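Local coordinates for deoxyribose-phosphate aldolase (Toxoplasma gondii, PDB 4EIV), which belongs to the deoxyribose-phosphate aldolase family and folds as a closed eight-stranded parallel beta/alpha barrel of the TIM type, two chains forming the assembly, at residues V47-A52 / A78-G83; D54-G59 / A82-C87; A88-P93 / D100-E105; F92-G97 / I121-M126. All blocks are in the same frame, centred on the assembly; numbering follows the deposited sequence. Where two conformers were deposited one is given.

The four contacts lie along strand 85-90 and in the helices and loops near its two ends. Contacts 1 and 2 adjoin at its N-terminal end and share Ala82 and Gly83; contacts 3 and 4 meet at its C-terminal end and share Phe92 and Pro93. The centres of contacts 2 and 4 are about 28 Å apart. Contacts 1 and 3 are buried, 2 and 4 partly so. Chemistry changes with place: contact 1 is apolar packing with water bridges, contact 2 a parallel strand pairing, contact 3 a valine interface with a carboxylate bound to backbone, and contact 4 an ion pair between a loop and the start of a short helix.

Contact 1 (V47-A52 / A78-G83); sequences VCKIAA and APEVAG
Apolar contact comes first: the methyl of Ala52, near the C-terminal end of helix 41-52, presses against CG of Glu80, with Ala52 CB 3.4 Å from Glu80 CG. One turn earlier Cys48 CB meets the CG1 branch of Val81 at 3.9 Å, and this same methyl lies 4.2 Å from Ala52 CB, bridging the two helix positions. Leu74 of helix 67-74 packs on both Cys48 and Val81. The aliphatic chain of Lys49 passes Ala78 loosely.

Polar links all run through water. Glu80 places CG between its own N and carbonyl carbon (chi1 66°) and then bends at chi2, which lays the chain over Ala52 and swings the carboxylate back to the helix. There water 1 donates to Glu80 OE2 and to Lys49 O. Water 2 does the same for two backbone carbonyls, Ala52 O at 2.9 Å and Glu80 O at 2.8 Å.

With no direct hydrogen bond across it, the 3-10 segment 79-83 is fastened to the helix by small apolar groups and by waters that link helix carbonyls to the carboxylate and carbonyl of Glu80.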
loop_
_atom_site.group_PDB
_atom_site.type_symbol
_atom_site.label_atom_id
_atom_site.label_comp_id
_atom_site.label_asym_id
_atom_site.label_seq_id
_atom_site.Cartn_x
_atom_site.Cartn_y
_atom_site.Cartn_z
ATOM N N VAL A 47 -7.215 9.894 23.795
ATOM C CA VAL A 47 -7.184 8.990 22.655
ATOM C C VAL A 47 -6.817 9.754 21.384
ATOM O O VAL A 47 -5.978 9.308 20.595
ATOM C CB VAL A 47 -8.550 8.293 22.497
ATOM C CG1 VAL A 47 -8.654 7.608 21.166
ATOM C CG2 VAL A 47 -8.775 7.323 23.653
ATOM N N CYS A 48 -7.451 10.906 21.186
ATOM C CA CYS A 48 -7.214 11.721 19.997
ATOM C C CYS A 48 -5.782 12.205 19.850
ATOM O O CYS A 48 -5.268 12.280 18.740
ATOM C CB CYS A 48 -8.158 12.925 19.952
ATOM S SG CYS A 48 -9.847 12.483 19.535
ATOM N N LYS A 49 -5.143 12.530 20.967
ATOM C CA LYS A 49 -3.765 13.002 20.935
ATOM C C LYS A 49 -2.810 11.940 20.407
ATOM O O LYS A 49 -1.931 12.246 19.599
ATOM C CB LYS A 49 -3.357 13.499 22.315
ATOM C CG LYS A 49 -4.006 14.835 22.640
ATOM C CD LYS A 49 -3.867 15.228 24.094
ATOM C CE LYS A 49 -4.667 16.487 24.394
ATOM N NZ LYS A 49 -4.670 16.836 25.844
ATOM N N ILE A 50 -2.990 10.693 20.841
ATOM C CA ILE A 50 -2.142 9.586 20.360
ATOM C C ILE A 50 -2.531 9.226 18.906
ATOM O O ILE A 50 -1.672 8.952 18.080
ATOM C CB ILE A 50 -2.177 8.357 21.282
ATOM C CG1 ILE A 50 -1.749 8.755 22.699
ATOM C CG2 ILE A 50 -1.304 7.231 20.711
ATOM C CD1 ILE A 50 -0.377 9.394 22.799
ATOM N N ALA A 51 -3.822 9.282 18.590
ATOM C CA ALA A 51 -4.285 9.047 17.220
ATOM C C ALA A 51 -3.676 10.035 16.216
ATOM O O ALA A 51 -3.217 9.645 15.144
ATOM C CB ALA A 51 -5.829 9.143 17.157
ATOM N N ALA A 52 -3.617 11.307 16.608
ATOM C CA ALA A 52 -3.195 12.376 15.717
ATOM C C ALA A 52 -1.702 12.669 15.676
ATOM O O ALA A 52 -1.279 13.451 14.835
ATOM C CB ALA A 52 -3.967 13.665 16.048
ATOM N N ALA A 78 -5.173 21.020 20.847
ATOM C CA ALA A 78 -4.503 19.952 20.104
ATOM C C ALA A 78 -4.815 20.106 18.614
ATOM O O ALA A 78 -5.605 19.339 18.061
ATOM C CB ALA A 78 -4.981 18.601 20.611
ATOM N N PRO A 79 -4.182 21.094 17.948
ATOM C CA PRO A 79 -4.477 21.366 16.527
ATOM C C PRO A 79 -4.287 20.179 15.571
ATOM O O PRO A 79 -4.913 20.134 14.504
ATOM C CB PRO A 79 -3.516 22.517 16.177
ATOM C CG PRO A 79 -2.496 22.501 17.216
ATOM C CD PRO A 79 -3.112 21.971 18.457
ATOM N N GLU A 80 -3.438 19.234 15.959
ATOM C CA GLU A 80 -3.173 18.055 15.152
ATOM C C GLU A 80 -4.410 17.198 14.940
ATOM O O GLU A 80 -4.466 16.418 13.984
ATOM C CB GLU A 80 -2.054 17.189 15.763
ATOM C CG GLU A 80 -2.346 16.512 17.110
ATOM C CD GLU A 80 -2.108 17.389 18.342
ATOM O OE1 GLU A 80 -1.953 18.634 18.211
ATOM O OE2 GLU A 80 -2.084 16.805 19.459
ATOM N N VAL A 81 -5.409 17.331 15.819
ATOM C CA VAL A 81 -6.617 16.514 15.694
ATOM C C VAL A 81 -7.422 16.819 14.419
ATOM O O VAL A 81 -8.231 15.998 13.982
ATOM C CB VAL A 81 -7.518 16.529 16.954
ATOM C CG1 VAL A 81 -6.719 16.093 18.187
ATOM C CG2 VAL A 81 -8.216 17.863 17.161
ATOM N N ALA A 82 -7.186 17.980 13.814
ATOM C CA ALA A 82 -7.829 18.319 12.543
ATOM C C ALA A 82 -7.411 17.318 11.455
ATOM O O ALA A 82 -8.130 17.113 10.479
ATOM C CB ALA A 82 -7.456 19.735 12.125
ATOM N N GLY A 83 -6.260 16.680 11.659
ATOM C CA GLY A 83 -5.680 15.741 10.697
ATOM C C GLY A 83 -6.082 14.284 10.781
ATOM O O GLY A 83 -5.496 13.450 10.091
HETATM O O HOH W 1 -0.552 14.559 19.329
HETATM O O HOH W 2 -2.395 15.112 12.709
#

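Contact 2 (D54-G59 / A82-C87); sequences DPAIVG and AGIKVC
Ile84 turns CG2 beside its backbone N, anti to the carbonyl carbon (chi1 61° for CG1), and this carries the CG2 methyl to segment 54-59, where it lies 3.9 Å from Ala56 CB and 3.7 Å from Ile57 O. Val58 has CG1 anti to its N (chi1 -178°), while Lys85 runs extended beyond CG; the two side chains lie alongside each other and point the same way, Val58 CG1 coming within 4.2 Å of Lys85 CD.

The backbones join next to these side chains. Lys85 N donates a hydrogen bond to Val58 O over 2.9 Å. Gly59 and Lys85 form a parallel beta bridge, and Gly59 CA comes to 3.0 Å of Lys85 O. Having no side chain, Gly59 sits close against that oxygen. Away from the bridge, water 3 donates to both Ile57 O and Gly83 O, joining the two segments a second time.

Here strands 59-62 and 85-90, neighbours in the parallel barrel, begin to pair, and the backbone bond between Lys85 and Val60 continues the pairing. The ammonium of Lys85 reaches on to a salt bridge with Glu116 of strand 116-120. Ile57 packs against strand 30-34 and helix 273-284, Ile84 lies against Ala51 and Ala52 of helix 41-52, and Val86 faces helix 67-74.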
loop_
_atom_site.group_PDB
_atom_site.type_symbol
_atom_site.label_atom_id
_atom_site.label_comp_id
_atom_site.label_asym_id
_atom_site.label_seq_id
_atom_site.Cartn_x
_atom_site.Cartn_y
_atom_site.Cartn_z
ATOM N N ASP A 54 2.114 12.501 14.749
ATOM C CA ASP A 54 2.699 12.179 13.455
ATOM C C ASP A 54 3.471 10.842 13.534
ATOM O O ASP A 54 4.278 10.649 14.436
ATOM C CB ASP A 54 3.610 13.349 13.056
ATOM C CG ASP A 54 4.051 13.315 11.600
ATOM O OD1 ASP A 54 4.097 12.245 10.989
ATOM O OD2 ASP A 54 4.416 14.397 11.076
ATOM N N PRO A 55 3.195 9.884 12.628
ATOM C CA PRO A 55 2.212 9.874 11.547
ATOM C C PRO A 55 0.816 9.528 12.068
ATOM O O PRO A 55 0.624 8.532 12.767
ATOM C CB PRO A 55 2.732 8.775 10.623
ATOM C CG PRO A 55 3.408 7.835 11.523
ATOM C CD PRO A 55 4.071 8.695 12.558
ATOM N N ALA A 56 -0.147 10.355 11.705
ATOM C CA ALA A 56 -1.508 10.172 12.177
ATOM C C ALA A 56 -2.146 8.912 11.630
ATOM O O ALA A 56 -1.885 8.496 10.492
ATOM C CB ALA A 56 -2.361 11.360 11.784
ATOM N N ILE A 57 -3.008 8.327 12.446
ATOM C CA ILE A 57 -3.806 7.193 12.007
ATOM C C ILE A 57 -4.975 7.720 11.171
ATOM O O ILE A 57 -5.079 8.936 10.928
ATOM C CB ILE A 57 -4.289 6.325 13.180
ATOM C CG1 ILE A 57 -5.274 7.059 14.098
ATOM C CG2 ILE A 57 -3.080 5.755 13.942
ATOM C CD1 ILE A 57 -5.968 6.185 15.128
ATOM N N VAL A 58 -5.869 6.832 10.731
ATOM C CA VAL A 58 -6.963 7.293 9.874
ATOM C C VAL A 58 -7.985 8.149 10.641
ATOM O O VAL A 58 -8.399 9.196 10.179
ATOM C CB VAL A 58 -7.715 6.103 9.208
ATOM C CG1 VAL A 58 -8.804 6.615 8.289
ATOM C CG2 VAL A 58 -6.728 5.202 8.432
ATOM N N GLY A 59 -8.422 7.670 11.791
ATOM C CA GLY A 59 -9.460 8.355 12.527
ATOM C C GLY A 59 -9.789 7.784 13.878
ATOM O O GLY A 59 -9.115 6.874 14.393
ATOM N N ALA A 82 -7.186 17.980 13.814
ATOM C CA ALA A 82 -7.829 18.319 12.543
ATOM C C ALA A 82 -7.411 17.318 11.455
ATOM O O ALA A 82 -8.130 17.113 10.479
ATOM C CB ALA A 82 -7.456 19.735 12.125
ATOM N N GLY A 83 -6.260 16.680 11.659
ATOM C CA GLY A 83 -5.680 15.741 10.697
ATOM C C GLY A 83 -6.082 14.284 10.781
ATOM O O GLY A 83 -5.496 13.450 10.091
ATOM N N ILE A 84 -7.017 13.957 11.665
ATOM C CA ILE A 84 -7.596 12.612 11.698
ATOM C C ILE A 84 -9.078 12.770 11.402
ATOM O O ILE A 84 -9.651 13.839 11.616
ATOM C CB ILE A 84 -7.407 11.869 13.036
ATOM C CG1 ILE A 84 -8.072 12.607 14.209
ATOM C CG2 ILE A 84 -5.921 11.619 13.293
ATOM C CD1 ILE A 84 -8.040 11.824 15.535
ATOM N N LYS A 85 -9.678 11.718 10.869
ATOM C CA LYS A 85 -11.104 11.711 10.602
ATOM C C LYS A 85 -11.862 11.399 11.881
ATOM O O LYS A 85 -11.341 10.728 12.779
ATOM C CB LYS A 85 -11.456 10.637 9.588
ATOM C CG LYS A 85 -11.065 10.911 8.172
ATOM C CD LYS A 85 -11.435 9.698 7.349
ATOM C CE LYS A 85 -11.505 9.952 5.868
ATOM N NZ LYS A 85 -11.846 8.671 5.185
ATOM N N VAL A 86 -13.084 11.912 11.963
ATOM C CA VAL A 86 -14.000 11.616 13.052
ATOM C C VAL A 86 -15.122 10.751 12.442
ATOM O O VAL A 86 -15.826 11.176 11.521
ATOM C CB VAL A 86 -14.554 12.877 13.736
ATOM C CG1 VAL A 86 -15.609 12.510 14.752
ATOM C CG2 VAL A 86 -13.420 13.673 14.394
ATOM N N CYS A 87 -15.256 9.526 12.932
ATOM C CA CYS A 87 -16.316 8.639 12.470
ATOM C C CYS A 87 -17.332 8.503 13.600
ATOM O O CYS A 87 -16.995 8.072 14.704
ATOM C CB CYS A 87 -15.772 7.289 12.052
ATOM S SG CYS A 87 -17.064 6.204 11.436
HETATM O O HOH W 3 -4.928 10.939 9.061
#

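Contact 3 (A88-P93 / D100-E105); sequences AAVNFP and DTVSLE
In the beta-alpha-beta unit of strand 85-90, helix 99-111 and strand 116-120, Val90, the last residue of strand 85-90, and Asn91 just after it meet Val102 and Glu105 of the returning helix. The segment axes are 8.9 Å apart and nearly antiparallel, at 168°.

The two valines cross obliquely, Val90 CG2 on Val102 CG1 at 3.5 Å, while Val90 CG1 rests 3.8 Å from Glu105 CB. The side chains of Val102 and Asn91 cross at about a right angle, Val102 CG2 lying 3.3 Å from Asn91 CG, a tight approach. The amide of Asn91 is held by both ends: OD1 accepts from Gly97 N and ND2 donates to Leu120 O, and Leu140 of helix 130-148 packs on both Asn91 and Val102.

Glu105 runs antiparallel alongside Val90. Its chain stays extended beyond CG, which delivers the carboxylate to the backbone just after the strand. Asn91 N donates to Glu105 OE2 at 2.9 Å with an angle of 156°, meeting the syn side of the oxygen but 31° out of the carboxylate plane. Waters extend the link: water 4 lies 2.7 Å from Glu105 OE1 and accepts from Phe92 N, and water 5 lies between Phe92 O and Glu105 OE2.

An apolar seam thus joins helix to strand, while one carboxylate engages the turn of chain beyond it. Its backbone N-H and water contacts would probably stabilise the negative charge.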
loop_
_atom_site.group_PDB
_atom_site.type_symbol
_atom_site.label_atom_id
_atom_site.label_comp_id
_atom_site.label_asym_id
_atom_site.label_seq_id
_atom_site.Cartn_x
_atom_site.Cartn_y
_atom_site.Cartn_z
ATOM N N ALA A 88 -18.561 8.912 13.315
ATOM C CA ALA A 88 -19.637 8.922 14.303
ATOM C C ALA A 88 -20.397 7.590 14.282
ATOM O O ALA A 88 -20.912 7.190 13.223
ATOM C CB ALA A 88 -20.604 10.055 14.019
ATOM N N ALA A 89 -20.487 6.957 15.453
ATOM C CA ALA A 89 -21.148 5.663 15.619
ATOM C C ALA A 89 -22.636 5.879 15.893
ATOM O O ALA A 89 -23.017 6.403 16.937
ATOM C CB ALA A 89 -20.456 4.906 16.760
ATOM N N VAL A 90 -23.468 5.484 14.937
ATOM C CA VAL A 90 -24.933 5.683 15.027
ATOM C C VAL A 90 -25.629 4.330 15.218
ATOM O O VAL A 90 -25.124 3.286 14.804
ATOM C CB VAL A 90 -25.505 6.459 13.812
ATOM C CG1 VAL A 90 -24.777 7.809 13.675
ATOM C CG2 VAL A 90 -25.412 5.653 12.517
ATOM N N ASN A 91 -26.773 4.379 15.895
ATOM C CA ASN A 91 -27.543 3.186 16.303
ATOM C C ASN A 91 -26.807 2.351 17.360
ATOM O O ASN A 91 -27.070 1.176 17.479
ATOM C CB ASN A 91 -27.946 2.302 15.117
ATOM C CG ASN A 91 -29.297 1.610 15.316
ATOM O OD1 ASN A 91 -30.082 1.944 16.223
ATOM N ND2 ASN A 91 -29.577 0.631 14.454
ATOM N N PHE A 92 -25.879 2.974 18.077
ATOM C CA PHE A 92 -25.123 2.328 19.121
ATOM C C PHE A 92 -25.812 2.539 20.473
ATOM O O PHE A 92 -26.496 3.534 20.687
ATOM C CB PHE A 92 -23.681 2.895 19.202
ATOM C CG PHE A 92 -22.680 2.212 18.294
ATOM C CD1 PHE A 92 -21.537 1.623 18.823
ATOM C CD2 PHE A 92 -22.878 2.205 16.913
ATOM C CE1 PHE A 92 -20.611 1.006 17.991
ATOM C CE2 PHE A 92 -21.941 1.601 16.070
ATOM C CZ PHE A 92 -20.825 0.997 16.617
ATOM N N PRO A 93 -25.577 1.620 21.416
ATOM C CA PRO A 93 -24.724 0.426 21.321
ATOM C C PRO A 93 -25.463 -0.860 20.968
ATOM O O PRO A 93 -24.807 -1.888 20.813
ATOM C CB PRO A 93 -24.160 0.299 22.741
ATOM C CG PRO A 93 -25.270 0.782 23.608
ATOM C CD PRO A 93 -26.004 1.846 22.812
ATOM N N ASP A 100 -35.575 6.264 10.906
ATOM C CA ASP A 100 -35.645 7.698 11.174
ATOM C C ASP A 100 -34.814 8.179 12.358
ATOM O O ASP A 100 -34.163 9.237 12.273
ATOM C CB ASP A 100 -37.096 8.167 11.335
ATOM C CG ASP A 100 -37.892 8.171 10.013
ATOM O OD1 ASP A 100 -37.307 8.085 8.910
ATOM O OD2 ASP A 100 -39.135 8.284 10.083
ATOM N N THR A 101 -34.792 7.420 13.460
ATOM C CA THR A 101 -34.020 7.870 14.619
ATOM C C THR A 101 -32.533 7.802 14.300
ATOM O O THR A 101 -31.766 8.676 14.703
ATOM C CB THR A 101 -34.316 7.107 15.938
ATOM O OG1 THR A 101 -33.857 5.751 15.852
ATOM C CG2 THR A 101 -35.785 7.117 16.284
ATOM N N VAL A 102 -32.111 6.772 13.566
ATOM C CA VAL A 102 -30.701 6.634 13.208
ATOM C C VAL A 102 -30.300 7.706 12.186
ATOM O O VAL A 102 -29.220 8.291 12.272
ATOM C CB VAL A 102 -30.365 5.217 12.716
ATOM C CG1 VAL A 102 -28.890 5.098 12.441
ATOM C CG2 VAL A 102 -30.780 4.178 13.771
ATOM N N SER A 103 -31.171 7.986 11.232
ATOM C CA SER A 103 -30.896 9.051 10.295
ATOM C C SER A 103 -30.698 10.388 11.027
ATOM O O SER A 103 -29.800 11.152 10.678
ATOM C CB SER A 103 -31.999 9.132 9.269
ATOM O OG SER A 103 -31.973 7.978 8.466
ATOM N N LEU A 104 -31.505 10.650 12.056
ATOM C CA LEU A 104 -31.377 11.897 12.823
ATOM C C LEU A 104 -30.017 11.992 13.548
ATOM O O LEU A 104 -29.413 13.070 13.599
ATOM C CB LEU A 104 -32.585 12.097 13.766
ATOM C CG LEU A 104 -33.926 12.459 13.084
ATOM C CD1 LEU A 104 -35.076 12.446 14.080
ATOM C CD2 LEU A 104 -33.902 13.808 12.347
ATOM N N GLU A 105 -29.521 10.878 14.090
ATOM C CA GLU A 105 -28.182 10.851 14.695
ATOM C C GLU A 105 -27.119 11.198 13.648
ATOM O O GLU A 105 -26.202 11.975 13.904
ATOM C CB GLU A 105 -27.809 9.482 15.244
ATOM C CG GLU A 105 -28.655 8.934 16.329
ATOM C CD GLU A 105 -28.029 7.676 16.838
ATOM O OE1 GLU A 105 -27.029 7.780 17.570
ATOM O OE2 GLU A 105 -28.503 6.580 16.488
HETATM O O HOH W 4 -25.219 5.978 18.439
HETATM O O HOH W 5 -28.307 5.175 19.240
#

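Contact 4 (F92-G97 / I121-M126); sequences FPEGTG and IDWRRM
Glu94 and Arg124 meet at a slant, their carboxylate and guanidinium planes 53° apart. Arg124 grips end-on, with NH1 and NH2 both directed at one oxygen: NH2 donates to Glu94 OE1 at 2.8 Å and NH1 to the same atom at 3.1 Å, the longer bond also the more bent, at 137°. The oxygen lies in the guanidinium plane, yet both nitrogens reach it from the same face of the carboxylate, well tilted from that plane. Glu94 gets there by bending at chi2, whereas Arg124 runs extended from CG to NE.

The arginine also lies over Trp123. Its CG is 3.5 Å above one face of the indole, toward the rim, and Trp123 CZ2 stands over the centre of the guanidinium at 3.3 Å. Indole and carboxylate share water 6, which accepts from Trp123 NE1 at 2.9 Å. On the arginine's side of the indole, water 7 donates to Glu94 O and Asp122 OD1.

Asp122 packs beside the backbone of Gly95, with CB 3.2 Å from Gly95 O. Gly95, without a side chain, lies close to Ile121 O, its CA 3.6 Å away. The Asp122 carboxylate turns to Arg125, whose NE donates to OD2, and Arg125 NH2 continues to Glu128.

The loop after strand 85-90 is thereby joined to the start of helix 124-128 by an ion pair whose arginine lies on an indole. Sharing of one oxygen by two N-H groups would probably concentrate negative charge on Glu94 OE1.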
loop_
_atom_site.group_PDB
_atom_site.type_symbol
_atom_site.label_atom_id
_atom_site.label_comp_id
_atom_site.label_asym_id
_atom_site.label_seq_id
_atom_site.Cartn_x
_atom_site.Cartn_y
_atom_site.Cartn_z
ATOM N N PHE A 92 -25.879 2.974 18.077
ATOM C CA PHE A 92 -25.123 2.328 19.121
ATOM C C PHE A 92 -25.812 2.539 20.473
ATOM O O PHE A 92 -26.496 3.534 20.687
ATOM C CB PHE A 92 -23.681 2.895 19.202
ATOM C CG PHE A 92 -22.680 2.212 18.294
ATOM C CD1 PHE A 92 -21.537 1.623 18.823
ATOM C CD2 PHE A 92 -22.878 2.205 16.913
ATOM C CE1 PHE A 92 -20.611 1.006 17.991
ATOM C CE2 PHE A 92 -21.941 1.601 16.070
ATOM C CZ PHE A 92 -20.825 0.997 16.617
ATOM N N PRO A 93 -25.577 1.620 21.416
ATOM C CA PRO A 93 -24.724 0.426 21.321
ATOM C C PRO A 93 -25.463 -0.860 20.968
ATOM O O PRO A 93 -24.807 -1.888 20.813
ATOM C CB PRO A 93 -24.160 0.299 22.741
ATOM C CG PRO A 93 -25.270 0.782 23.608
ATOM C CD PRO A 93 -26.004 1.846 22.812
ATOM N N GLU A 94 -26.799 -0.821 20.859
ATOM C CA GLU A 94 -27.606 -2.037 20.710
ATOM C C GLU A 94 -28.336 -2.243 19.401
ATOM O O GLU A 94 -28.935 -3.324 19.209
ATOM C CB GLU A 94 -28.605 -2.142 21.877
ATOM C CG GLU A 94 -27.952 -2.306 23.240
ATOM C CD GLU A 94 -27.187 -3.624 23.425
ATOM O OE1 GLU A 94 -27.312 -4.526 22.588
ATOM O OE2 GLU A 94 -26.485 -3.772 24.448
ATOM N N GLY A 95 -28.328 -1.261 18.498
ATOM C CA GLY A 95 -28.971 -1.431 17.185
ATOM C C GLY A 95 -30.487 -1.427 17.256
ATOM O O GLY A 95 -31.130 -2.069 16.446
ATOM N N THR A 96 -31.031 -0.704 18.241
ATOM C CA THR A 96 -32.456 -0.667 18.547
ATOM C C THR A 96 -33.237 0.520 17.966
ATOM O O THR A 96 -34.397 0.720 18.281
ATOM C CB THR A 96 -32.650 -0.674 20.085
ATOM O OG1 THR A 96 -31.802 0.336 20.678
ATOM C CG2 THR A 96 -32.287 -2.020 20.673
ATOM N N GLY A 97 -32.577 1.334 17.159
ATOM C CA GLY A 97 -33.257 2.471 16.539
ATOM C C GLY A 97 -34.139 2.123 15.350
ATOM O O GLY A 97 -34.262 0.976 14.927
ATOM N N ILE A 121 -26.346 -2.421 12.837
ATOM C CA ILE A 121 -27.612 -3.007 12.451
ATOM C C ILE A 121 -28.368 -3.575 13.657
ATOM O O ILE A 121 -27.783 -3.822 14.718
ATOM C CB ILE A 121 -27.428 -4.131 11.374
ATOM C CG1 ILE A 121 -26.652 -5.331 11.924
ATOM C CG2 ILE A 121 -26.764 -3.569 10.123
ATOM C CD1 ILE A 121 -26.741 -6.597 11.032
ATOM N N ASP A 122 -29.649 -3.889 13.452
ATOM C CA ASP A 122 -30.452 -4.577 14.469
ATOM C C ASP A 122 -30.149 -6.060 14.260
ATOM O O ASP A 122 -30.922 -6.825 13.685
ATOM C CB ASP A 122 -31.944 -4.251 14.286
ATOM C CG ASP A 122 -32.789 -4.618 15.508
ATOM O OD1 ASP A 122 -32.288 -5.315 16.435
ATOM O OD2 ASP A 122 -33.973 -4.194 15.543
ATOM N N TRP A 123 -29.003 -6.483 14.779
ATOM C CA TRP A 123 -28.495 -7.832 14.535
ATOM C C TRP A 123 -29.386 -8.901 15.174
ATOM O O TRP A 123 -29.476 -10.019 14.677
ATOM C CB TRP A 123 -27.043 -7.959 15.039
ATOM C CG TRP A 123 -26.865 -7.520 16.457
ATOM C CD1 TRP A 123 -26.517 -6.249 16.925
ATOM C CD2 TRP A 123 -26.998 -8.336 17.600
ATOM N NE1 TRP A 123 -26.459 -6.256 18.270
ATOM C CE2 TRP A 123 -26.736 -7.524 18.726
ATOM C CE3 TRP A 123 -27.341 -9.666 17.791
ATOM C CZ2 TRP A 123 -26.800 -8.010 20.015
ATOM C CZ3 TRP A 123 -27.379 -10.168 19.084
ATOM C CH2 TRP A 123 -27.127 -9.335 20.175
ATOM N N ARG A 124 -30.089 -8.531 16.239
ATOM C CA ARG A 124 -30.963 -9.499 16.904
ATOM C C ARG A 124 -32.057 -10.005 15.982
ATOM O O ARG A 124 -32.513 -11.157 16.088
ATOM C CB ARG A 124 -31.581 -8.874 18.157
ATOM C CG ARG A 124 -30.613 -8.713 19.297
ATOM C CD ARG A 124 -31.291 -8.048 20.493
ATOM N NE ARG A 124 -30.382 -7.900 21.605
ATOM C CZ ARG A 124 -29.516 -6.909 21.769
ATOM N NH1 ARG A 124 -29.452 -5.915 20.888
ATOM N NH2 ARG A 124 -28.729 -6.916 22.841
ATOM N N ARG A 125 -32.508 -9.154 15.060
ATOM C CA ARG A 125 -33.596 -9.540 14.187
ATOM C C ARG A 125 -33.292 -10.749 13.320
ATOM O O ARG A 125 -34.181 -11.527 12.983
ATOM C CB ARG A 125 -33.992 -8.359 13.318
ATOM C CG ARG A 125 -34.486 -7.135 14.073
ATOM C CD ARG A 125 -35.849 -7.351 14.682
ATOM N NE ARG A 125 -36.292 -6.159 15.401
ATOM C CZ ARG A 125 -37.521 -6.004 15.877
ATOM N NH1 ARG A 125 -37.866 -4.894 16.520
ATOM N NH2 ARG A 125 -38.416 -6.959 15.685
ATOM N N MET A 126 -32.019 -10.918 12.981
ATOM C CA MET A 126 -31.577 -12.065 12.189
ATOM C C MET A 126 -31.796 -13.394 12.913
ATOM O O MET A 126 -31.967 -14.445 12.274
ATOM C CB MET A 126 -30.095 -11.914 11.836
ATOM C CG MET A 126 -29.756 -10.685 11.019
ATOM S SD MET A 126 -30.524 -10.610 9.391
ATOM C CE MET A 126 -29.609 -11.941 8.637
HETATM O O HOH W 6 -25.195 -4.790 20.427
HETATM O O HOH W 7 -30.027 -5.685 17.885
#